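Local coordinates for protein glutathione S-transferase (Burkholderia xenovorans, PDB 2GDR) that probably conjugates glutathione to electrophilic substrates, as a dimeric glutathione transferase, and reductively dechlorinates metabolites of polychlorinated biphenyls, at residues Q95-F100 / L133-R138; S103-S108 / Q127-R132; Y4-A9 / V30-K35. One frame throughout, in Å; residues are numbered along the deposited sequence.

All three contacts are largely buried, but they serve different parts of the fold. Interactions 1 and 2 join the same two helices, 89-106 and 119-142, of the all-helical domain; their centres lie about 9 Å apart and they touch directly, Phe100 packing on both Arg132 and Leu105. Interaction 1 is almost wholly side-chain packing across widely spaced backbones, whereas interaction 2 brings the backbones closer and adds a salt bridge at the subunit interface. Interaction 3, about 23 Å from interaction 2 between centres, belongs to the thioredoxin-like domain and rests on a backbone hydrogen bond. Residues 103-108 and interaction 3 meet at one glutathione (chain G), approached from the two domains.

Interaction 1 (Q95-F100 / L133-R138); sequences QQWLNF and LGQVAR. With GSH (glutathione), chain H.
This is a buried packing contact between two long helices of the all-helical domain, 89-106 and 119-142, bridged by side chains and not by backbone. The axes of the two short segments stay 13.2 Å apart and run roughly antiparallel, at 146°, so the aromatic rings of Trp97 and Phe100 have to span the gap. Phe100 makes the closer approach: with CG anti to the backbone N (chi1 177°), its ring projects at residues 135 and 136. Its CE2 meets CG2 of Val136 at 3.6 Å, while CE1, on the other side of CZ, lies 3.6 Å from OE1 of Gln135. The amide of Gln135, carried on an extended chain, is turned 70° from the plane of that ring and makes no hydrogen bond across the contact. Helices packed in this way form the C-terminal domain of the glutathione transferase fold, and Leu158 and Leu178, from helices 153-164 and 176-185, press on Val136 as well. Trp97, one turn earlier, lays CZ3 over one face of the phenyl ring, 3.8 Å above its plane and offset toward the rim. The same CZ3 comes within 4.4 Å of Val136 CG2. On another side of helix 89-106, Asn99 faces the second subunit, where its ND2 donates to Glu65 and also, weakly, to O12 of a glutathione (chain H) at 2.9 Å.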
# COMPACT_ATOMS: atom_id res chain seq x y z
N GLN A 95 6.11 1.12 -7.55
CA GLN A 95 5.64 0.57 -6.28
C GLN A 95 5.43 1.69 -5.27
O GLN A 95 4.56 1.59 -4.39
CB GLN A 95 6.66 -0.45 -5.77
CG GLN A 95 6.86 -1.60 -6.75
CD GLN A 95 7.98 -2.55 -6.36
OE1 GLN A 95 8.92 -2.18 -5.66
NE2 GLN A 95 7.89 -3.79 -6.84
N GLN A 96 6.21 2.75 -5.41
CA GLN A 96 6.09 3.90 -4.53
C GLN A 96 4.73 4.55 -4.80
O GLN A 96 3.97 4.82 -3.89
CB GLN A 96 7.19 4.91 -4.82
CG GLN A 96 7.05 6.20 -4.03
CD GLN A 96 7.92 7.30 -4.58
OE1 GLN A 96 7.41 8.31 -5.07
NE2 GLN A 96 9.23 7.12 -4.50
N TRP A 97 4.42 4.78 -6.07
CA TRP A 97 3.15 5.38 -6.44
C TRP A 97 1.96 4.49 -6.12
O TRP A 97 0.96 4.95 -5.60
CB TRP A 97 3.15 5.75 -7.92
CG TRP A 97 3.78 7.08 -8.14
CD1 TRP A 97 5.00 7.34 -8.72
CD2 TRP A 97 3.29 8.33 -7.65
NE1 TRP A 97 5.29 8.68 -8.62
CE2 TRP A 97 4.25 9.31 -7.97
CE3 TRP A 97 2.12 8.72 -6.98
CZ2 TRP A 97 4.09 10.66 -7.63
CZ3 TRP A 97 1.95 10.06 -6.64
CH2 TRP A 97 2.94 11.01 -6.97
N LEU A 98 2.08 3.20 -6.43
CA LEU A 98 0.98 2.28 -6.14
C LEU A 98 0.62 2.33 -4.65
O LEU A 98 -0.56 2.37 -4.31
CB LEU A 98 1.36 0.86 -6.57
CG LEU A 98 1.39 0.59 -8.08
CD1 LEU A 98 1.85 -0.84 -8.35
CD2 LEU A 98 0.01 0.81 -8.67
N ASN A 99 1.62 2.34 -3.77
CA ASN A 99 1.33 2.38 -2.33
C ASN A 99 0.71 3.72 -1.96
O ASN A 99 -0.21 3.78 -1.14
CB ASN A 99 2.60 2.20 -1.51
CG ASN A 99 2.30 1.89 -0.04
OD1 ASN A 99 1.73 0.85 0.27
ND2 ASN A 99 2.69 2.79 0.85
N PHE A 100 1.23 4.79 -2.55
CA PHE A 100 0.72 6.13 -2.29
C PHE A 100 -0.78 6.16 -2.60
O PHE A 100 -1.59 6.61 -1.78
CB PHE A 100 1.45 7.15 -3.17
CG PHE A 100 0.94 8.55 -3.02
CD1 PHE A 100 1.56 9.45 -2.16
CD2 PHE A 100 -0.19 8.97 -3.73
CE1 PHE A 100 1.08 10.75 -2.01
CE2 PHE A 100 -0.69 10.26 -3.58
CZ PHE A 100 -0.05 11.16 -2.72
N LEU A 133 -4.25 15.16 -3.24
CA LEU A 133 -4.69 15.37 -4.62
C LEU A 133 -3.94 16.52 -5.28
O LEU A 133 -3.66 16.48 -6.48
CB LEU A 133 -6.20 15.64 -4.64
CG LEU A 133 -7.04 14.36 -4.52
CD1 LEU A 133 -8.49 14.69 -4.15
CD2 LEU A 133 -6.97 13.61 -5.85
N GLY A 134 -3.62 17.54 -4.49
CA GLY A 134 -2.87 18.66 -5.03
C GLY A 134 -1.47 18.19 -5.39
O GLY A 134 -0.90 18.64 -6.37
N GLN A 135 -0.92 17.28 -4.60
CA GLN A 135 0.42 16.76 -4.85
C GLN A 135 0.43 15.97 -6.15
O GLN A 135 1.37 16.07 -6.96
CB GLN A 135 0.85 15.86 -3.70
CG GLN A 135 2.31 15.46 -3.78
CD GLN A 135 2.63 14.27 -2.89
OE1 GLN A 135 2.17 14.19 -1.75
NE2 GLN A 135 3.44 13.35 -3.41
N VAL A 136 -0.61 15.16 -6.33
CA VAL A 136 -0.76 14.35 -7.53
C VAL A 136 -0.96 15.29 -8.71
O VAL A 136 -0.32 15.14 -9.75
CB VAL A 136 -1.96 13.39 -7.39
CG1 VAL A 136 -2.17 12.62 -8.66
CG2 VAL A 136 -1.72 12.45 -6.24
N ALA A 137 -1.84 16.27 -8.54
CA ALA A 137 -2.12 17.23 -9.60
C ALA A 137 -0.85 17.90 -10.12
O ALA A 137 -0.69 18.08 -11.33
CB ALA A 137 -3.10 18.28 -9.08
N ARG A 138 0.06 18.27 -9.22
CA ARG A 138 1.31 18.91 -9.63
C ARG A 138 2.23 17.93 -10.34
O ARG A 138 3.01 18.31 -11.20
CB ARG A 138 2.05 19.50 -8.42
CG ARG A 138 1.36 20.72 -7.82
CD ARG A 138 2.31 21.47 -6.89
NE ARG A 138 2.78 20.64 -5.79
CZ ARG A 138 2.01 20.17 -4.81
NH1 ARG A 138 0.72 20.47 -4.77
NH2 ARG A 138 2.53 19.40 -3.86
N1 GSH H . 2.20 6.00 3.15
CA1 GSH H . 3.43 6.14 3.96
C1 GSH H . 4.29 4.91 3.78
O11 GSH H . 5.48 4.96 3.95
O12 GSH H . 3.72 3.76 3.41
CB1 GSH H . 3.06 6.31 5.44
CG1 GSH H . 4.20 7.03 6.20
CD1 GSH H . 3.72 7.66 7.49
OE1 GSH H . 2.52 7.74 7.76
N2 GSH H . 4.65 8.17 8.34
CA2 GSH H . 4.28 8.84 9.61
C2 GSH H . 4.60 10.29 9.46
O2 GSH H . 5.76 10.63 9.25
CB2 GSH H . 5.09 8.29 10.79
SG2 GSH H . 5.00 6.49 10.86
N3 GSH H . 3.59 11.20 9.54
CA3 GSH H . 3.84 12.64 9.39
C3 GSH H . 4.03 13.28 10.76
O31 GSH H . 3.98 12.53 11.88
O32 GSH H . 4.24 14.46 10.84

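Interaction 2 (S103-S108 / Q127-R132); sequences SELHKS and QSLNTR. With GSH (glutathione), chain H; GSH (glutathione), chain G.
Glu104 opens the contact by crossing over Arg132, its CB packed against the arginine's CG and its two carboxylate oxygens turned to different partners. OE1 accepts from N1 of glutathione (chain H) at 2.9 Å, and OE2 forms a salt bridge with Arg132 NH1 at 3.2 Å. The carboxylate and guanidinium planes stand 88° apart and the N-H approaches at only 122°, making this a weak hydrogen bond; a firmer hold comes from the second subunit, whose Ala49 O accepts from Arg132 NH2. The bend of Glu104 at chi2 (-67°) turns its carboxylate toward the ligand. Leu105 follows with CD2 against Arg132 CB at 3.6 Å and against Leu129 CD2 at 4.0 Å. His106 and Lys107 belong to the pocket of the other glutathione (chain G), His106 NE2 lying 3.5 Å from its OE1. At Ser108 the fit is tight: CB meets Leu129 CG at 3.3 Å, and Ser108 O lies 3.2 Å from Leu129 CD1. The contact thus joins the end region of helix 89-106 to helix 119-142, with Leu158 and Val161 of helix 153-164 packed on Leu105 and Tyr51 of the second subunit lying against Glu104 and Arg132.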
# COMPACT_ATOMS: atom_id res chain seq x y z
N SER A 103 -2.57 3.84 0.14
CA SER A 103 -2.58 4.38 1.50
C SER A 103 -3.03 5.83 1.62
O SER A 103 -3.86 6.15 2.46
CB SER A 103 -1.19 4.22 2.14
OG SER A 103 -0.24 5.11 1.58
N GLU A 104 -2.47 6.71 0.78
CA GLU A 104 -2.77 8.14 0.82
C GLU A 104 -3.97 8.68 0.00
O GLU A 104 -4.38 9.84 0.16
CB GLU A 104 -1.49 8.91 0.46
CG GLU A 104 -0.27 8.49 1.27
CD GLU A 104 -0.38 8.84 2.75
OE1 GLU A 104 0.23 8.14 3.58
OE2 GLU A 104 -1.07 9.83 3.10
N LEU A 105 -4.54 7.85 -0.87
CA LEU A 105 -5.69 8.29 -1.66
C LEU A 105 -6.90 7.39 -1.50
O LEU A 105 -7.96 7.83 -1.06
CB LEU A 105 -5.33 8.39 -3.14
CG LEU A 105 -4.33 9.47 -3.56
CD1 LEU A 105 -4.27 9.51 -5.07
CD2 LEU A 105 -4.76 10.82 -3.01
N HIS A 106 -6.75 6.12 -1.86
CA HIS A 106 -7.84 5.15 -1.78
C HIS A 106 -8.51 5.10 -0.40
O HIS A 106 -9.73 5.27 -0.29
CB HIS A 106 -7.31 3.76 -2.21
CG HIS A 106 -8.31 2.64 -2.08
ND1 HIS A 106 -8.17 1.45 -2.76
CD2 HIS A 106 -9.42 2.51 -1.32
CE1 HIS A 106 -9.15 0.63 -2.43
NE2 HIS A 106 -9.93 1.25 -1.56
N LYS A 107 -7.71 4.89 0.64
CA LYS A 107 -8.24 4.80 1.99
C LYS A 107 -8.84 6.09 2.53
O LYS A 107 -9.55 6.07 3.55
CB LYS A 107 -7.17 4.25 2.94
CG LYS A 107 -6.83 2.77 2.70
CD LYS A 107 -8.10 1.92 2.69
CE LYS A 107 -7.80 0.44 2.56
NZ LYS A 107 -9.04 -0.38 2.68
N SER A 108 -8.57 7.21 1.87
CA SER A 108 -9.12 8.50 2.29
C SER A 108 -10.54 8.72 1.74
O SER A 108 -11.23 9.66 2.13
CB SER A 108 -8.22 9.64 1.83
OG SER A 108 -7.01 9.65 2.54
N GLN A 127 -9.93 17.09 3.87
CA GLN A 127 -8.84 18.04 3.98
C GLN A 127 -7.57 17.38 3.46
O GLN A 127 -6.85 17.94 2.63
CB GLN A 127 -8.67 18.45 5.45
CG GLN A 127 -7.26 18.86 5.86
CD GLN A 127 -6.85 20.22 5.30
OE1 GLN A 127 -6.85 20.44 4.09
NE2 GLN A 127 -6.50 21.13 6.20
N SER A 128 -7.31 16.18 3.97
CA SER A 128 -6.15 15.38 3.58
C SER A 128 -6.18 15.13 2.09
O SER A 128 -5.20 15.38 1.38
CB SER A 128 -6.17 14.04 4.32
OG SER A 128 -6.48 14.22 5.68
N LEU A 129 -7.30 14.60 1.62
CA LEU A 129 -7.47 14.31 0.20
C LEU A 129 -7.19 15.54 -0.63
O LEU A 129 -6.72 15.44 -1.76
CB LEU A 129 -8.89 13.80 -0.06
CG LEU A 129 -9.04 12.29 0.07
CD1 LEU A 129 -10.51 11.89 -0.08
CD2 LEU A 129 -8.16 11.61 -0.98
N ASN A 130 -7.48 16.71 -0.07
CA ASN A 130 -7.22 17.96 -0.78
C ASN A 130 -5.72 18.14 -0.96
O ASN A 130 -5.23 18.46 -2.04
CB ASN A 130 -7.77 19.14 -0.00
CG ASN A 130 -7.56 20.44 -0.73
OD1 ASN A 130 -7.06 21.42 -0.16
ND2 ASN A 130 -7.94 20.47 -2.01
N THR A 131 -5.01 17.92 0.14
CA THR A 131 -3.56 18.04 0.19
C THR A 131 -2.87 17.03 -0.73
O THR A 131 -1.99 17.39 -1.52
CB THR A 131 -3.07 17.82 1.63
OG1 THR A 131 -3.70 18.78 2.49
CG2 THR A 131 -1.56 17.97 1.72
N ARG A 132 -3.27 15.77 -0.62
CA ARG A 132 -2.71 14.68 -1.42
C ARG A 132 -3.00 14.84 -2.92
O ARG A 132 -2.11 14.67 -3.76
CB ARG A 132 -3.28 13.35 -0.93
CG ARG A 132 -2.25 12.38 -0.37
CD ARG A 132 -1.90 12.63 1.09
NE ARG A 132 -0.71 13.45 1.26
CZ ARG A 132 -0.03 13.56 2.40
NH1 ARG A 132 -0.42 12.89 3.48
NH2 ARG A 132 1.04 14.35 2.46
N1 GSH H . 2.20 6.00 3.15
CA1 GSH H . 3.43 6.14 3.96
C1 GSH H . 4.29 4.91 3.78
O11 GSH H . 5.48 4.96 3.95
O12 GSH H . 3.72 3.76 3.41
CB1 GSH H . 3.06 6.31 5.44
CG1 GSH H . 4.20 7.03 6.20
CD1 GSH H . 3.72 7.66 7.49
OE1 GSH H . 2.52 7.74 7.76
N2 GSH H . 4.65 8.17 8.34
CA2 GSH H . 4.28 8.84 9.61
C2 GSH H . 4.60 10.29 9.46
O2 GSH H . 5.76 10.63 9.25
CB2 GSH H . 5.09 8.29 10.79
SG2 GSH H . 5.00 6.49 10.86
N3 GSH H . 3.59 11.20 9.54
CA3 GSH H . 3.84 12.64 9.39
C3 GSH H . 4.03 13.28 10.76
O31 GSH H . 3.98 12.53 11.88
O32 GSH H . 4.24 14.46 10.84
N1 GSH G . -6.21 -2.92 0.81
CA1 GSH G . -7.17 -3.40 -0.20
C1 GSH G . -6.59 -3.19 -1.59
O11 GSH G . -5.77 -2.16 -1.82
O12 GSH G . -6.88 -3.96 -2.49
CB1 GSH G . -8.49 -2.64 -0.06
CG1 GSH G . -9.61 -3.32 -0.88
CD1 GSH G . -10.96 -2.64 -0.69
OE1 GSH G . -11.09 -1.68 0.06
N2 GSH G . -12.03 -3.13 -1.36
CA2 GSH G . -13.38 -2.57 -1.23
C2 GSH G . -14.26 -3.63 -0.61
O2 GSH G . -14.61 -4.58 -1.28
CB2 GSH G . -13.91 -2.17 -2.62
SG2 GSH G . -13.15 -0.59 -3.11
N3 GSH G . -14.60 -3.54 0.69
CA3 GSH G . -15.39 -4.59 1.35
C3 GSH G . -16.81 -4.13 1.52
O31 GSH G . -17.63 -4.88 2.00
O32 GSH G . -17.17 -2.89 1.13

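Interaction 3 (Y4-A9 / V30-K35); sequences YYSPGA and VDLASK. With GSH (glutathione), chain G.
The carbonyl oxygen of Tyr5 accepts a hydrogen bond from the backbone N of Val30 at 2.9 Å. The bond is fairly straight, 161° at the hydrogen, with the donor tilted 23° from the carbonyl plane. It carries the parallel pairing of strands 2-5 and 26-29 past residue 29, as Tyr5 is also backbone-bonded to Val28. CG2 of Val30 packs against Tyr4, the methyl lying in the plane of the ring at its edge, 3.6 Å from Tyr4 CD2 and equally near CB. The far end of that ring is held by Gln56, which bonds to Tyr4 OH. These strands belong to the thioredoxin-like sheet of the N-terminal domain, and the loops that follow both of them line the glutathione site. Beyond the sheet, Ser6 and Leu32 meet: a chi1 of -171° swings Ser6 OG away from the backbone N, to 3.7 Å from Leu32 CD1. Leu32 also borders the ligand, its CD2 lying 3.5 Å from O2 of glutathione (chain G). Lys35 NZ comes to 3.5 Å from O31 of the same glutathione, an oxygen of the glycyl carboxylate. On the other segment a type II turn, Ser6 to Ala9, sets Ala9 CB 3.7 Å from SG2, the glutathione sulfur.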
# COMPACT_ATOMS: atom_id res chain seq x y z
N TYR A 4 -12.35 -11.52 -8.86
CA TYR A 4 -13.51 -11.31 -8.02
C TYR A 4 -13.62 -9.81 -7.93
O TYR A 4 -12.70 -9.13 -7.49
CB TYR A 4 -13.30 -11.96 -6.65
CG TYR A 4 -13.30 -13.44 -6.81
CD1 TYR A 4 -12.15 -14.11 -7.20
CD2 TYR A 4 -14.49 -14.16 -6.73
CE1 TYR A 4 -12.17 -15.47 -7.51
CE2 TYR A 4 -14.53 -15.52 -7.04
CZ TYR A 4 -13.37 -16.16 -7.44
OH TYR A 4 -13.40 -17.49 -7.77
N TYR A 5 -14.75 -9.29 -8.38
CA TYR A 5 -14.92 -7.86 -8.41
C TYR A 5 -16.33 -7.40 -8.08
O TYR A 5 -17.28 -8.18 -8.01
CB TYR A 5 -14.60 -7.36 -9.81
CG TYR A 5 -15.79 -7.50 -10.74
CD1 TYR A 5 -16.51 -6.38 -11.14
CD2 TYR A 5 -16.24 -8.76 -11.14
CE1 TYR A 5 -17.66 -6.50 -11.92
CE2 TYR A 5 -17.40 -8.89 -11.91
CZ TYR A 5 -18.10 -7.76 -12.29
OH TYR A 5 -19.23 -7.87 -13.06
N SER A 6 -16.43 -6.09 -7.93
CA SER A 6 -17.68 -5.42 -7.66
C SER A 6 -17.68 -4.19 -8.57
O SER A 6 -16.70 -3.44 -8.61
CB SER A 6 -17.74 -5.02 -6.20
OG SER A 6 -19.03 -4.56 -5.87
N PRO A 7 -18.77 -3.97 -9.33
CA PRO A 7 -18.88 -2.82 -10.24
C PRO A 7 -18.56 -1.46 -9.61
O PRO A 7 -19.16 -1.07 -8.61
CB PRO A 7 -20.34 -2.91 -10.70
CG PRO A 7 -20.59 -4.37 -10.71
CD PRO A 7 -19.97 -4.81 -9.40
N GLY A 8 -17.60 -0.75 -10.18
CA GLY A 8 -17.24 0.56 -9.67
C GLY A 8 -16.26 0.63 -8.51
O GLY A 8 -15.78 1.72 -8.18
N ALA A 9 -15.94 -0.51 -7.90
CA ALA A 9 -15.02 -0.52 -6.77
C ALA A 9 -13.58 -0.42 -7.24
O ALA A 9 -13.33 -0.22 -8.43
CB ALA A 9 -15.20 -1.80 -5.93
N VAL A 30 -18.74 -10.37 -6.88
CA VAL A 30 -18.92 -10.77 -5.50
C VAL A 30 -19.97 -9.85 -4.91
O VAL A 30 -20.00 -8.65 -5.21
CB VAL A 30 -17.61 -10.63 -4.68
CG1 VAL A 30 -17.89 -10.94 -3.21
CG2 VAL A 30 -16.56 -11.58 -5.23
N ASP A 31 -20.86 -10.40 -4.09
CA ASP A 31 -21.90 -9.59 -3.47
C ASP A 31 -21.31 -9.07 -2.17
O ASP A 31 -21.27 -9.80 -1.18
CB ASP A 31 -23.14 -10.45 -3.21
CG ASP A 31 -24.36 -9.61 -2.88
OD1 ASP A 31 -24.39 -8.99 -1.79
OD2 ASP A 31 -25.29 -9.57 -3.71
N LEU A 32 -20.84 -7.83 -2.17
CA LEU A 32 -20.25 -7.26 -0.97
C LEU A 32 -21.28 -7.22 0.14
O LEU A 32 -20.94 -7.21 1.31
CB LEU A 32 -19.71 -5.86 -1.26
CG LEU A 32 -18.50 -5.79 -2.20
CD1 LEU A 32 -18.02 -4.35 -2.33
CD2 LEU A 32 -17.38 -6.70 -1.67
N ALA A 33 -22.54 -7.21 -0.25
CA ALA A 33 -23.62 -7.19 0.71
C ALA A 33 -23.71 -8.55 1.42
O ALA A 33 -23.67 -8.62 2.65
CB ALA A 33 -24.94 -6.87 0.01
N SER A 34 -23.80 -9.63 0.64
CA SER A 34 -23.91 -10.98 1.20
C SER A 34 -22.59 -11.75 1.29
O SER A 34 -22.52 -12.80 1.93
CB SER A 34 -24.90 -11.80 0.37
OG SER A 34 -24.41 -12.02 -0.94
N LYS A 35 -21.55 -11.24 0.64
CA LYS A 35 -20.24 -11.89 0.63
C LYS A 35 -20.26 -13.27 -0.03
O LYS A 35 -19.65 -14.22 0.46
CB LYS A 35 -19.66 -11.98 2.05
CG LYS A 35 -18.65 -10.88 2.37
CD LYS A 35 -19.21 -9.50 2.01
CE LYS A 35 -18.11 -8.43 1.95
NZ LYS A 35 -17.46 -8.17 3.26
N1 GSH G . -6.21 -2.92 0.81
CA1 GSH G . -7.17 -3.40 -0.20
C1 GSH G . -6.59 -3.19 -1.59
O11 GSH G . -5.77 -2.16 -1.82
O12 GSH G . -6.88 -3.96 -2.49
CB1 GSH G . -8.49 -2.64 -0.06
CG1 GSH G . -9.61 -3.32 -0.88
CD1 GSH G . -10.96 -2.64 -0.69
OE1 GSH G . -11.09 -1.68 0.06
N2 GSH G . -12.03 -3.13 -1.36
CA2 GSH G . -13.38 -2.57 -1.23
C2 GSH G . -14.26 -3.63 -0.61
O2 GSH G . -14.61 -4.58 -1.28
CB2 GSH G . -13.91 -2.17 -2.62
SG2 GSH G . -13.15 -0.59 -3.11
N3 GSH G . -14.60 -3.54 0.69
CA3 GSH G . -15.39 -4.59 1.35
C3 GSH G . -16.81 -4.13 1.52
O31 GSH G . -17.63 -4.88 2.00
O32 GSH G . -17.17 -2.89 1.13